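Local coordinates for protein cupin 2, conserved barrel (Desulfitobacterium hafniense, PDB 2OZJ) that is of unknown function but belongs to the cupin superfamily, whose members fold into a conserved beta-barrel, and assembles as two chains, at residues R12-L16 and A17-E21. Numbering follows the deposited sequence.
Sequences RPLPL and ASLIE
L16 and L19 touch where a short 3-10 turn follows strand 14-15 in this cupin chain. CD1 of L16 meets CD1 of L19 at 4.0 Å, the two side chains lying aslant. With chi1 at -161°, CG of L16 lies opposite the backbone N and beside the carbonyl carbon, which brings CD1 to L19. The second methyl of L19, CD2, lies 3.7 Å from CD1 of L14, and these leucines cross at about a right angle. L19 thus touches L14 of the strand and L16 at the start of the turn with its two methyls, and beyond them it packs on L8, P9, M30 and L42. With only a CB here, as in an alanine, the methyls of L14 and L16 would probably lose their common partner, and the packing on M30 and L42 would probably go too. The backbone hydrogen bond from L19 N to L16 O, 3.0 Å and nearly straight (164°), closes the turn. L14 and P15 pair antiparallel with a strand of the second subunit, and L16 packs on V85 of that subunit, so the turn begins at the dimer interface. P15 O takes two donors from S18. S18 N reaches P15 O from above the carbonyl plane, at 3.0 Å. S18 OG donates to P15 O in the carbonyl plane, on a lone pair, at 2.7 Å.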
ATOM      1  N   ARG A  12      -4.403  -8.047  15.394  1.00 15.97           N
ATOM      2  CA  ARG A  12      -5.777  -7.683  15.037  1.00 16.47           C
ATOM      3  C   ARG A  12      -5.721  -6.687  13.886  1.00 14.09           C
ATOM      4  O   ARG A  12      -5.188  -5.612  14.037  1.00 14.79           O
ATOM      5  CB  ARG A  12      -6.585  -7.189  16.261  1.00 15.90           C
ATOM      6  CG  ARG A  12      -7.395  -5.862  16.121  1.00 26.70           C
ATOM      7  CD  ARG A  12      -7.963  -5.437  17.490  1.00 19.17           C
ATOM      8  NE  ARG A  12      -8.812  -6.502  18.060  1.00 22.53           N
ATOM      9  CZ  ARG A  12      -9.325  -6.462  19.277  1.00 15.45           C
ATOM     10  NH1 ARG A  12      -9.057  -5.375  19.953  1.00  4.40           N
ATOM     11  NH2 ARG A  12     -10.097  -7.470  19.725  1.00 16.92           N
ATOM     12  N   PRO A  13      -6.264  -7.067  12.731  1.00 12.97           N
ATOM     13  CA  PRO A  13      -6.235  -6.200  11.565  0.50 12.47           C
ATOM     14  C   PRO A  13      -7.044  -4.925  11.808  1.00 12.24           C
ATOM     15  O   PRO A  13      -8.046  -4.943  12.568  1.00 13.48           O
ATOM     16  CB  PRO A  13      -6.889  -7.064  10.483  0.50 12.81           C
ATOM     17  CG  PRO A  13      -7.799  -7.952  11.218  0.50 15.46           C
ATOM     18  CD  PRO A  13      -7.055  -8.287  12.478  0.50 13.87           C
ATOM     19  N   LEU A  14      -6.591  -3.843  11.204  1.00 12.96           N
ATOM     20  CA  LEU A  14      -7.252  -2.565  11.305  1.00 13.08           C
ATOM     21  C   LEU A  14      -7.191  -1.947   9.925  1.00 13.11           C
ATOM     22  O   LEU A  14      -6.247  -2.198   9.190  1.00 13.36           O
ATOM     23  CB  LEU A  14      -6.553  -1.649  12.320  1.00 13.79           C
ATOM     24  CG  LEU A  14      -6.420  -2.127  13.774  1.00 14.56           C
ATOM     25  CD1 LEU A  14      -5.455  -1.216  14.551  1.00 14.47           C
ATOM     26  CD2 LEU A  14      -7.763  -2.187  14.450  1.00 16.63           C
ATOM     27  N   PRO A  15      -8.156  -1.075   9.621  1.00 14.62           N
ATOM     28  CA  PRO A  15      -8.075  -0.294   8.415  1.00 17.04           C
ATOM     29  C   PRO A  15      -6.901   0.650   8.519  1.00 17.23           C
ATOM     30  O   PRO A  15      -6.636   1.255   9.572  1.00 13.84           O
ATOM     31  CB  PRO A  15      -9.383   0.511   8.428  1.00 19.25           C
ATOM     32  CG  PRO A  15     -10.163   0.027   9.517  1.00 20.94           C
ATOM     33  CD  PRO A  15      -9.327  -0.739  10.431  1.00 16.91           C
ATOM     34  N   LEU A  16      -6.214   0.826   7.411  1.00 17.85           N
ATOM     35  CA  LEU A  16      -5.036   1.592   7.375  1.00 18.06           C
ATOM     36  C   LEU A  16      -5.299   3.070   7.756  1.00 14.45           C
ATOM     37  O   LEU A  16      -4.569   3.688   8.541  1.00 17.77           O
ATOM     38  CB  LEU A  16      -4.466   1.428   5.960  1.00 22.47           C
ATOM     39  CG  LEU A  16      -3.037   1.761   5.721  1.00 18.01           C
ATOM     40  CD1 LEU A  16      -2.049   1.074   6.647  1.00 17.10           C
ATOM     41  CD2 LEU A  16      -2.805   1.380   4.205  1.00 15.38           C
ATOM     42  N   ALA A  17      -6.450   3.589   7.312  1.00 16.65           N
ATOM     43  CA  ALA A  17      -6.855   4.956   7.644  1.00 15.07           C
ATOM     44  C   ALA A  17      -7.010   5.160   9.150  1.00 17.53           C
ATOM     45  O   ALA A  17      -6.850   6.262   9.668  1.00 22.85           O
ATOM     46  CB  ALA A  17      -8.169   5.294   6.963  1.00 15.23           C
ATOM     47  N   SER A  18      -7.356   4.104   9.873  1.00 17.14           N
ATOM     48  CA  SER A  18      -7.577   4.214  11.311  1.00 16.51           C
ATOM     49  C   SER A  18      -6.263   4.366  12.110  1.00 16.73           C
ATOM     50  O   SER A  18      -6.319   4.644  13.303  1.00 20.14           O
ATOM     51  CB  SER A  18      -8.441   3.039  11.826  1.00 16.30           C
ATOM     52  OG  SER A  18      -7.660   1.892  11.963  1.00 21.74           O
ATOM     53  N   LEU A  19      -5.102   4.177  11.485  1.00 15.37           N
ATOM     54  CA  LEU A  19      -3.828   4.202  12.182  1.00 14.44           C
ATOM     55  C   LEU A  19      -3.278   5.642  12.337  1.00 15.51           C
ATOM     56  O   LEU A  19      -2.334   5.842  13.069  1.00 19.60           O
ATOM     57  CB  LEU A  19      -2.793   3.333  11.500  1.00 15.72           C
ATOM     58  CG  LEU A  19      -3.116   1.828  11.398  1.00 15.01           C
ATOM     59  CD1 LEU A  19      -1.970   1.185  10.647  1.00 13.89           C
ATOM     60  CD2 LEU A  19      -3.328   1.187  12.746  1.00 22.75           C
ATOM     61  N   ILE A  20      -3.901   6.612  11.675  1.00 18.21           N
ATOM     62  CA  ILE A  20      -3.475   8.020  11.757  1.00 17.65           C
ATOM     63  C   ILE A  20      -4.708   8.934  11.824  1.00 16.40           C
ATOM     64  O   ILE A  20      -5.686   8.726  11.105  1.00 18.72           O
ATOM     65  CB  ILE A  20      -2.508   8.397  10.594  1.00 17.07           C
ATOM     66  CG1 ILE A  20      -1.727   9.681  10.884  1.00 20.30           C
ATOM     67  CG2 ILE A  20      -3.212   8.529   9.237  1.00 16.76           C
ATOM     68  CD1 ILE A  20      -0.542   9.851   9.947  1.00 19.72           C
ATOM     69  N   GLU A  21      -4.671   9.942  12.682  1.00 15.51           N
ATOM     70  CA  GLU A  21      -5.727  10.957  12.678  1.00 18.66           C
ATOM     71  C   GLU A  21      -5.523  11.975  11.563  1.00 19.58           C
ATOM     72  O   GLU A  21      -4.470  12.007  10.947  1.00 19.92           O
ATOM     73  CB  GLU A  21      -5.788  11.665  14.028  1.00 20.55           C
ATOM     74  CG  GLU A  21      -6.145  10.683  15.135  1.00 23.73           C
ATOM     75  CD  GLU A  21      -5.666  11.137  16.507  1.00 33.99           C
ATOM     76  OE1 GLU A  21      -4.439  11.166  16.750  1.00 38.27           O
ATOM     77  OE2 GLU A  21      -6.518  11.458  17.340  1.00 35.95           O
TER